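Local coordinates for protein haloacid dehalogenase-like hydrolase (Salmonella enterica subsp. enterica serovar Typhi, PDB 4EZE) that probably hydrolyses O-phosphoserine to serine and phosphate with magnesium as cofactor, the final step of serine biosynthesis, as a SerB-family phosphatase of the HAD superfamily, at residues F53-D58 with L70-P75; F99-L105 with F311-D315; L171-D176 with L205-R211. One frame throughout, in Å; residues are numbered along the deposited sequence.

Overall arrangement
From the N terminus, the chain first builds a small antiparallel sheet. Contact 1 closes a short loop there, pairing the hairpin strands 56-62 and 67-75 at one edge of that sheet. Strand 97-100 forms the other edge and opens contact 2, which closes only some 200 residues later, when the tail at 311-315 returns past the parallel sheet to meet it. Contact 3 falls within that long excursion, joining helix 168-176 to helix 206-216 in the hydrolase part. Contacts 1 and 2 follow one another along the chain and share a sheet, their centres about 15 Å apart; contact 3 lies on the opposite side of the chain's centre.

Contact 1: F53-D58 with L70-P75; sequences FPLLFD and LKLTLP
L72 lays its CD1 methyl over one face of the F57 ring, 3.9 Å from the ring centroid and 16° off the normal, a CH-pi contact displaced toward the rim. The L72 branch gets there because its CG stands opposite the backbone N (chi1 159°), while the F57 ring leans toward strand 67-75 on the same face. L70 adds its CD2 methyl, 3.7 Å from F57 CD1, and Q38 and Q42 of helix 34-45 also touch the ring. F57 and L72 are a non-hydrogen-bonded pair in the antiparallel hairpin of strands 56-62 and 67-75, with hydrogen-bonded pairs before and after: L56 with T73, and D58 with K71. L56 N donates to T73 O at 3.0 Å in a nearly straight bond (178°). The carbonyl oxygen of L56 is in turn gripped three ways: by T73 N at 2.7 Å, by water 1 at 2.8 Å and by the CA-H of L72. The same water lies 2.7 Å from T73 OG1, so it bridges backbone and side chain on the face that carries L56 and T73. K71 and D58 share that face, yet their charged ends part: K71 NZ bonds to L317 O and D58 OD2 pairs with R60. Toward the start of the 53-58 segment, P54 CD meets P75 CG at 3.9 Å, the two proline rings packing at a slant.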
loop_
_atom_site.group_PDB
_atom_site.type_symbol
_atom_site.label_atom_id
_atom_site.label_comp_id
_atom_site.label_asym_id
_atom_site.label_seq_id
_atom_site.Cartn_x
_atom_site.Cartn_y
_atom_site.Cartn_z
ATOM N N PHE A 53 25.664 17.902 -18.328
ATOM C CA PHE A 53 24.486 17.664 -17.499
ATOM C C PHE A 53 24.049 18.928 -16.775
ATOM O O PHE A 53 24.839 19.841 -16.560
ATOM C CB PHE A 53 24.759 16.550 -16.486
ATOM C CG PHE A 53 25.880 16.855 -15.537
ATOM C CD1 PHE A 53 25.684 16.798 -14.170
ATOM C CD2 PHE A 53 27.136 17.202 -16.013
ATOM C CE1 PHE A 53 26.716 17.076 -13.294
ATOM C CE2 PHE A 53 28.172 17.483 -15.140
ATOM C CZ PHE A 53 27.962 17.421 -13.782
ATOM N N PRO A 54 22.773 18.976 -16.411
ATOM C CA PRO A 54 22.243 20.114 -15.665
ATOM C C PRO A 54 21.291 19.658 -14.566
ATOM O O PRO A 54 20.421 18.830 -14.807
ATOM C CB PRO A 54 21.479 20.902 -16.735
ATOM C CG PRO A 54 21.380 19.990 -17.944
ATOM C CD PRO A 54 21.909 18.653 -17.557
ATOM N N LEU A 55 21.463 20.195 -13.365
ATOM C CA LEU A 55 20.607 19.842 -12.246
ATOM C C LEU A 55 19.644 20.963 -11.944
ATOM O O LEU A 55 20.044 22.046 -11.537
ATOM C CB LEU A 55 21.435 19.539 -11.005
ATOM C CG LEU A 55 22.351 18.331 -11.137
ATOM C CD1 LEU A 55 22.676 17.777 -9.771
ATOM C CD2 LEU A 55 21.709 17.280 -12.009
ATOM N N LEU A 56 18.364 20.691 -12.138
ATOM C CA LEU A 56 17.350 21.693 -11.888
ATOM C C LEU A 56 16.619 21.398 -10.587
ATOM O O LEU A 56 15.938 20.394 -10.466
ATOM C CB LEU A 56 16.379 21.740 -13.059
ATOM C CG LEU A 56 15.345 22.856 -13.068
ATOM C CD1 LEU A 56 15.921 24.136 -12.497
ATOM C CD2 LEU A 56 14.849 23.063 -14.483
ATOM N N PHE A 57 16.780 22.286 -9.620
ATOM C CA PHE A 57 16.178 22.146 -8.306
ATOM C C PHE A 57 15.152 23.224 -8.126
ATOM O O PHE A 57 15.479 24.400 -8.193
ATOM C CB PHE A 57 17.219 22.379 -7.221
ATOM C CG PHE A 57 17.996 21.163 -6.856
ATOM C CD1 PHE A 57 17.363 20.071 -6.293
ATOM C CD2 PHE A 57 19.358 21.119 -7.057
ATOM C CE1 PHE A 57 18.080 18.948 -5.943
ATOM C CE2 PHE A 57 20.086 19.998 -6.708
ATOM C CZ PHE A 57 19.446 18.913 -6.151
ATOM N N ASP A 58 13.917 22.835 -7.859
ATOM C CA ASP A 58 12.868 23.809 -7.666
ATOM C C ASP A 58 12.094 23.438 -6.406
ATOM O O ASP A 58 11.588 22.322 -6.283
ATOM C CB ASP A 58 11.967 23.847 -8.916
ATOM C CG ASP A 58 11.297 25.185 -9.110
ATOM O OD1 ASP A 58 11.438 26.062 -8.229
ATOM O OD2 ASP A 58 10.624 25.363 -10.147
ATOM N N LEU A 70 10.865 19.322 -2.683
ATOM C CA LEU A 70 11.968 19.710 -3.550
ATOM C C LEU A 70 11.882 18.903 -4.834
ATOM O O LEU A 70 11.790 17.687 -4.797
ATOM C CB LEU A 70 13.316 19.448 -2.876
ATOM C CG LEU A 70 14.532 19.925 -3.679
ATOM C CD1 LEU A 70 14.619 21.448 -3.737
ATOM C CD2 LEU A 70 15.789 19.347 -3.069
ATOM N N LYS A 71 11.886 19.577 -5.977
ATOM C CA LYS A 71 11.784 18.858 -7.238
ATOM C C LYS A 71 13.122 18.926 -7.981
ATOM O O LYS A 71 13.725 19.975 -8.093
ATOM C CB LYS A 71 10.639 19.412 -8.090
ATOM C CG LYS A 71 10.503 18.744 -9.458
ATOM C CD LYS A 71 9.342 19.351 -10.232
ATOM C CE LYS A 71 9.309 18.920 -11.693
ATOM N NZ LYS A 71 8.318 19.779 -12.414
ATOM N N LEU A 72 13.599 17.796 -8.461
ATOM C CA LEU A 72 14.895 17.784 -9.099
ATOM C C LEU A 72 14.707 17.233 -10.491
ATOM O O LEU A 72 14.099 16.172 -10.663
ATOM C CB LEU A 72 15.893 16.911 -8.320
ATOM C CG LEU A 72 17.087 16.438 -9.164
ATOM C CD1 LEU A 72 17.975 17.621 -9.530
ATOM C CD2 LEU A 72 17.907 15.362 -8.466
ATOM N N THR A 73 15.209 17.956 -11.488
ATOM C CA THR A 73 15.199 17.438 -12.847
ATOM C C THR A 73 16.623 17.171 -13.264
ATOM O O THR A 73 17.504 18.004 -13.087
ATOM C CB THR A 73 14.519 18.404 -13.818
ATOM O OG1 THR A 73 13.216 18.732 -13.313
ATOM C CG2 THR A 73 14.379 17.755 -15.169
ATOM N N LEU A 74 16.845 15.965 -13.755
ATOM C CA LEU A 74 18.159 15.530 -14.165
ATOM C C LEU A 74 18.036 14.583 -15.343
ATOM O O LEU A 74 16.968 14.050 -15.607
ATOM C CB LEU A 74 18.909 14.877 -13.003
ATOM C CG LEU A 74 18.571 13.439 -12.628
ATOM C CD1 LEU A 74 19.406 13.000 -11.455
ATOM C CD2 LEU A 74 17.104 13.292 -12.323
ATOM N N PRO A 75 19.131 14.396 -16.060
ATOM C CA PRO A 75 19.146 13.547 -17.239
ATOM C C PRO A 75 18.754 12.139 -16.883
ATOM O O PRO A 75 19.102 11.652 -15.831
ATOM C CB PRO A 75 20.609 13.581 -17.659
ATOM C CG PRO A 75 21.179 14.813 -17.044
ATOM C CD PRO A 75 20.175 15.417 -16.120
HETATM O O HOH W 1 13.237 20.419 -11.242
#

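Contact 2: F99-L105 with F311-D315; sequences FIKPQPL and FLIED
K101 NZ reaches two oxygens of D315: a salt bridge to OD1 at 3.0 Å and a weak bond to the backbone O at 3.4 Å. The lysine comes to OD1 from above the carboxylate, 52° out of its plane. Water 2 sits beside the pair, near both K101 NZ and D315 O, but its distance to NZ is implausibly short, so its exact place is doubtful. The reach depends on a fully stretched lysine, with CG opposite the backbone N (chi1 -179°) and every later bond extended. Away from this charged pair the contact is apolar. L312 slips its CD2 methyl between F99 and P102: it is 3.6 Å from F99 CD1 and 3.9 Å from P102 CD, while L312 CG stands over one face of the F99 ring. F311 meets the same ring with its CB, 4.1 Å from F99 CD2, and sends its own ring on to Y27 and Y69 of the antiparallel sheet. L105 hugs backbone instead: its CD1 lies 3.4 Å from L312 O, and its CD2 3.7 Å from I313 C as the tail bends past. F99 also touches H299 and I301, and L312 touches T283 and I285, both pairs on strands of the parallel sheet. The arrangement is thus a domain junction, where the last strand of the N-terminal antiparallel sheet and the C-terminal tail meet beside the Rossmann-like sheet of a HAD hydrolase.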
loop_
_atom_site.group_PDB
_atom_site.type_symbol
_atom_site.label_atom_id
_atom_site.label_comp_id
_atom_site.label_asym_id
_atom_site.label_seq_id
_atom_site.Cartn_x
_atom_site.Cartn_y
_atom_site.Cartn_z
ATOM N N PHE A 99 10.204 10.305 -4.664
ATOM C CA PHE A 99 9.625 9.564 -5.767
ATOM C C PHE A 99 10.325 9.908 -7.055
ATOM O O PHE A 99 10.586 11.083 -7.347
ATOM C CB PHE A 99 8.150 9.879 -5.905
ATOM C CG PHE A 99 7.312 9.198 -4.889
ATOM C CD1 PHE A 99 7.093 7.833 -4.971
ATOM C CD2 PHE A 99 6.775 9.906 -3.827
ATOM C CE1 PHE A 99 6.323 7.185 -4.024
ATOM C CE2 PHE A 99 6.005 9.260 -2.877
ATOM C CZ PHE A 99 5.778 7.900 -2.979
ATOM N N ILE A 100 10.650 8.875 -7.813
ATOM C CA ILE A 100 11.091 9.066 -9.173
ATOM C C ILE A 100 9.841 9.054 -10.022
ATOM O O ILE A 100 9.163 8.043 -10.130
ATOM C CB ILE A 100 12.048 7.965 -9.618
ATOM C CG1 ILE A 100 13.393 8.133 -8.905
ATOM C CG2 ILE A 100 12.255 8.026 -11.123
ATOM C CD1 ILE A 100 14.230 6.873 -8.970
ATOM N N LYS A 101 9.517 10.201 -10.599
ATOM C CA LYS A 101 8.296 10.319 -11.380
ATOM C C LYS A 101 8.226 9.266 -12.484
ATOM O O LYS A 101 9.112 9.157 -13.320
ATOM C CB LYS A 101 8.177 11.717 -11.955
ATOM C CG LYS A 101 6.923 11.950 -12.776
ATOM C CD LYS A 101 6.833 13.419 -13.172
ATOM C CE LYS A 101 5.678 13.699 -14.116
ATOM N NZ LYS A 101 5.442 15.167 -14.221
ATOM N N PRO A 102 7.166 8.459 -12.471
ATOM C CA PRO A 102 7.026 7.480 -13.521
ATOM C C PRO A 102 6.773 8.150 -14.886
ATOM O O PRO A 102 6.211 9.232 -14.944
ATOM C CB PRO A 102 5.797 6.672 -13.079
ATOM C CG PRO A 102 5.588 6.998 -11.638
ATOM C CD PRO A 102 6.071 8.401 -11.491
ATOM N N GLN A 103 7.200 7.506 -15.965
ATOM C CA GLN A 103 6.935 7.986 -17.316
ATOM C C GLN A 103 6.626 6.789 -18.198
ATOM O O GLN A 103 7.443 5.904 -18.379
ATOM C CB GLN A 103 8.111 8.805 -17.860
ATOM C CG GLN A 103 7.951 10.303 -17.641
ATOM C CD GLN A 103 9.253 10.990 -17.256
ATOM O OE1 GLN A 103 10.340 10.517 -17.597
ATOM N NE2 GLN A 103 9.148 12.111 -16.533
ATOM N N PRO A 104 5.403 6.740 -18.709
ATOM C CA PRO A 104 4.484 7.833 -18.490
ATOM C C PRO A 104 3.882 7.804 -17.066
ATOM O O PRO A 104 3.977 6.792 -16.367
ATOM C CB PRO A 104 3.398 7.560 -19.531
ATOM C CG PRO A 104 3.427 6.072 -19.738
ATOM C CD PRO A 104 4.730 5.535 -19.218
ATOM N N LEU A 105 3.263 8.907 -16.652
ATOM C CA LEU A 105 2.567 8.974 -15.381
ATOM C C LEU A 105 1.277 8.181 -15.500
ATOM O O LEU A 105 0.624 8.225 -16.525
ATOM C CB LEU A 105 2.252 10.426 -15.030
ATOM C CG LEU A 105 1.860 10.676 -13.576
ATOM C CD1 LEU A 105 3.067 10.534 -12.656
ATOM C CD2 LEU A 105 1.236 12.049 -13.414
ATOM N N PHE A 311 2.148 12.639 -5.842
ATOM C CA PHE A 311 3.298 12.703 -6.769
ATOM C C PHE A 311 3.263 11.680 -7.884
ATOM O O PHE A 311 4.011 11.766 -8.848
ATOM C CB PHE A 311 4.627 12.652 -6.012
ATOM C CG PHE A 311 4.809 13.826 -5.117
ATOM C CD1 PHE A 311 4.465 13.739 -3.773
ATOM C CD2 PHE A 311 5.212 15.050 -5.640
ATOM C CE1 PHE A 311 4.580 14.836 -2.939
ATOM C CE2 PHE A 311 5.338 16.158 -4.814
ATOM C CZ PHE A 311 5.021 16.057 -3.463
ATOM N N LEU A 312 2.384 10.705 -7.760
ATOM C CA LEU A 312 2.350 9.684 -8.759
ATOM C C LEU A 312 1.094 9.813 -9.623
ATOM O O LEU A 312 0.875 8.995 -10.501
ATOM C CB LEU A 312 2.386 8.307 -8.105
ATOM C CG LEU A 312 3.534 8.024 -7.134
ATOM C CD1 LEU A 312 3.152 6.807 -6.314
ATOM C CD2 LEU A 312 4.850 7.772 -7.824
ATOM N N ILE A 313 0.264 10.820 -9.377
ATOM C CA ILE A 313 -0.947 10.945 -10.186
ATOM C C ILE A 313 -1.225 12.353 -10.694
ATOM O O ILE A 313 -2.030 12.524 -11.609
ATOM C CB ILE A 313 -2.188 10.401 -9.458
ATOM C CG1 ILE A 313 -2.528 11.271 -8.256
ATOM C CG2 ILE A 313 -1.953 8.957 -9.029
ATOM C CD1 ILE A 313 -3.838 10.862 -7.619
ATOM N N GLU A 314 -0.560 13.344 -10.107
ATOM C CA GLU A 314 -0.684 14.750 -10.535
ATOM C C GLU A 314 0.548 15.145 -11.360
ATOM O O GLU A 314 1.672 15.033 -10.889
ATOM C CB GLU A 314 -0.819 15.681 -9.324
ATOM C CG GLU A 314 -0.859 17.168 -9.675
ATOM C CD GLU A 314 -1.773 17.449 -10.874
ATOM O OE1 GLU A 314 -2.998 17.234 -10.771
ATOM O OE2 GLU A 314 -1.278 17.885 -11.930
ATOM N N ASP A 315 0.335 15.585 -12.595
ATOM C CA ASP A 315 1.436 15.855 -13.512
ATOM C C ASP A 315 1.990 17.252 -13.264
ATOM O O ASP A 315 3.161 17.531 -13.526
ATOM C CB ASP A 315 0.938 15.731 -14.950
ATOM C CG ASP A 315 2.046 15.851 -15.967
ATOM O OD1 ASP A 315 2.994 15.031 -15.939
ATOM O OD2 ASP A 315 1.953 16.758 -16.819
HETATM O O HOH W 2 6.254 17.037 -12.865
#

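Contact 3: L171-D176 with L205-R211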
loop_
_atom_site.group_PDB
_atom_site.type_symbol
_atom_site.label_atom_id
_atom_site.label_comp_id
_atom_site.label_asym_id
_atom_site.label_seq_id
_atom_site.Cartn_x
_atom_site.Cartn_y
_atom_site.Cartn_z
ATOM N N LEU A 171 -17.194 -8.634 15.786
ATOM C CA LEU A 171 -16.507 -8.336 14.540
ATOM C C LEU A 171 -16.755 -6.902 14.081
ATOM O O LEU A 171 -15.821 -6.177 13.714
ATOM C CB LEU A 171 -16.993 -9.288 13.463
ATOM C CG LEU A 171 -16.642 -10.757 13.637
ATOM C CD1 LEU A 171 -17.414 -11.566 12.604
ATOM C CD2 LEU A 171 -15.146 -10.984 13.469
ATOM N N ASN A 172 -18.014 -6.491 14.085
ATOM C CA ASN A 172 -18.346 -5.147 13.665
ATOM C C ASN A 172 -17.689 -4.139 14.589
ATOM O O ASN A 172 -17.184 -3.115 14.144
ATOM C CB ASN A 172 -19.856 -4.945 13.649
ATOM C CG ASN A 172 -20.508 -5.513 12.410
ATOM O OD1 ASN A 172 -19.914 -5.539 11.338
ATOM N ND2 ASN A 172 -21.743 -5.960 12.548
ATOM N N ALA A 173 -17.700 -4.436 15.880
ATOM C CA ALA A 173 -17.081 -3.567 16.860
ATOM C C ALA A 173 -15.586 -3.479 16.632
ATOM O O ALA A 173 -15.004 -2.412 16.734
ATOM C CB ALA A 173 -17.368 -4.060 18.253
ATOM N N VAL A 174 -14.967 -4.610 16.333
ATOM C CA VAL A 174 -13.539 -4.635 16.072
ATOM C C VAL A 174 -13.223 -3.823 14.831
ATOM O O VAL A 174 -12.256 -3.078 14.791
ATOM C CB VAL A 174 -13.030 -6.062 15.894
ATOM C CG1 VAL A 174 -11.577 -6.055 15.493
ATOM C CG2 VAL A 174 -13.214 -6.841 17.170
ATOM N N CYS A 175 -14.065 -3.969 13.821
ATOM C CA CYS A 175 -13.904 -3.238 12.580
ATOM C C CYS A 175 -14.040 -1.747 12.822
ATOM O O CYS A 175 -13.319 -0.948 12.248
ATOM C CB CYS A 175 -14.941 -3.692 11.563
ATOM S SG CYS A 175 -14.731 -2.957 9.956
ATOM N N ASP A 176 -14.972 -1.384 13.688
ATOM C CA ASP A 176 -15.246 0.010 13.997
ATOM C C ASP A 176 -14.060 0.730 14.622
ATOM O O ASP A 176 -13.864 1.911 14.389
ATOM C CB ASP A 176 -16.494 0.142 14.864
ATOM C CG ASP A 176 -17.770 0.010 14.064
ATOM O OD1 ASP A 176 -17.686 -0.261 12.852
ATOM O OD2 ASP A 176 -18.859 0.178 14.643
ATOM N N LEU A 205 -10.789 -10.774 5.967
ATOM C CA LEU A 205 -12.221 -11.065 6.025
ATOM C C LEU A 205 -13.088 -10.106 5.224
ATOM O O LEU A 205 -12.885 -8.899 5.237
ATOM C CB LEU A 205 -12.707 -11.033 7.475
ATOM C CG LEU A 205 -12.165 -12.101 8.428
ATOM C CD1 LEU A 205 -12.694 -11.901 9.832
ATOM C CD2 LEU A 205 -12.551 -13.479 7.955
ATOM N N ASP A 206 -14.116 -10.647 4.583
ATOM C CA ASP A 206 -15.010 -9.831 3.784
ATOM C C ASP A 206 -15.843 -8.914 4.653
ATOM O O ASP A 206 -16.313 -7.868 4.204
ATOM C CB ASP A 206 -15.943 -10.710 2.957
ATOM C CG ASP A 206 -16.753 -11.690 3.826
ATOM O OD1 ASP A 206 -16.169 -12.634 4.419
ATOM O OD2 ASP A 206 -17.990 -11.526 3.890
ATOM N N ILE A 207 -16.108 -9.307 5.886
ATOM C CA ILE A 207 -16.938 -8.433 6.687
ATOM C C ILE A 207 -16.207 -7.118 6.879
ATOM O O ILE A 207 -16.795 -6.055 6.749
ATOM C CB ILE A 207 -17.349 -9.053 8.031
ATOM C CG1 ILE A 207 -18.399 -8.177 8.704
ATOM C CG2 ILE A 207 -16.155 -9.233 8.927
ATOM C CD1 ILE A 207 -18.980 -8.775 9.946
ATOM N N PHE A 208 -14.916 -7.192 7.168
ATOM C CA PHE A 208 -14.110 -5.989 7.278
ATOM C C PHE A 208 -13.952 -5.261 5.958
ATOM O O PHE A 208 -14.099 -4.051 5.891
ATOM C CB PHE A 208 -12.725 -6.330 7.806
ATOM C CG PHE A 208 -12.683 -6.582 9.271
ATOM C CD1 PHE A 208 -13.463 -7.559 9.834
ATOM C CD2 PHE A 208 -11.857 -5.848 10.084
ATOM C CE1 PHE A 208 -13.424 -7.794 11.175
ATOM C CE2 PHE A 208 -11.817 -6.085 11.430
ATOM C CZ PHE A 208 -12.604 -7.063 11.975
ATOM N N THR A 209 -13.665 -6.012 4.905
ATOM C CA THR A 209 -13.390 -5.419 3.612
ATOM C C THR A 209 -14.567 -4.669 3.026
ATOM O O THR A 209 -14.427 -3.547 2.566
ATOM C CB THR A 209 -12.986 -6.503 2.615
ATOM O OG1 THR A 209 -11.792 -7.136 3.068
ATOM C CG2 THR A 209 -12.742 -5.909 1.258
ATOM N N GLN A 210 -15.737 -5.285 3.066
ATOM C CA GLN A 210 -16.933 -4.645 2.550
ATOM C C GLN A 210 -17.311 -3.434 3.379
ATOM O O GLN A 210 -17.712 -2.411 2.852
ATOM C CB GLN A 210 -18.084 -5.640 2.448
ATOM C CG GLN A 210 -17.824 -6.754 1.461
ATOM C CD GLN A 210 -17.303 -6.249 0.136
ATOM O OE1 GLN A 210 -17.775 -5.249 -0.385
ATOM N NE2 GLN A 210 -16.328 -6.943 -0.416
ATOM N N ARG A 211 -17.174 -3.566 4.689
ATOM C CA ARG A 211 -17.508 -2.493 5.602
ATOM C C ARG A 211 -16.613 -1.285 5.352
ATOM O O ARG A 211 -17.072 -0.151 5.334
ATOM C CB ARG A 211 -17.363 -2.994 7.033
ATOM C CG ARG A 211 -18.156 -2.229 8.061
ATOM C CD ARG A 211 -18.343 -3.069 9.310
ATOM N NE ARG A 211 -18.529 -2.245 10.495
ATOM C CZ ARG A 211 -19.707 -1.945 11.019
ATOM N NH1 ARG A 211 -20.814 -2.405 10.461
ATOM N NH2 ARG A 211 -19.775 -1.184 12.098
#
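C175 CB sits over the centre of the F208 ring in a CH-pi contact, 4.0 Å from the centroid and 12° off the normal, with its SG over the same face as a sulfur-aromatic contact, 4.4 Å from the centroid. V174 CG1 arrives at the ring edge instead, 3.8 Å from F208 CZ. Plain apolar packing continues with I207 CD1, 4.1 Å from L171 CB. The charged contact is made by R211, whose chain runs extended past C175 SG. R211 forms a salt bridge with D176: NH2 donates to OD1, modelled so close that the length is doubtful, and NE adds a weak bond to the same oxygen. The N172 amide stacks on one face of the guanidinium, offset toward its rim, with the planes 28° apart. N172 OD1 is 3.4 Å from R211 NH1, but at an angle too poor for a hydrogen bond. The two helical segments cross at -48°, with axes 10.0 Å apart. F208 also touches M115 and I128, and its side chain is about 6 Å from that of D116, the predicted proton donor. This is consistent with the seam in phosphoserine phosphatases where the helical cap meets the HAD core, near the active site.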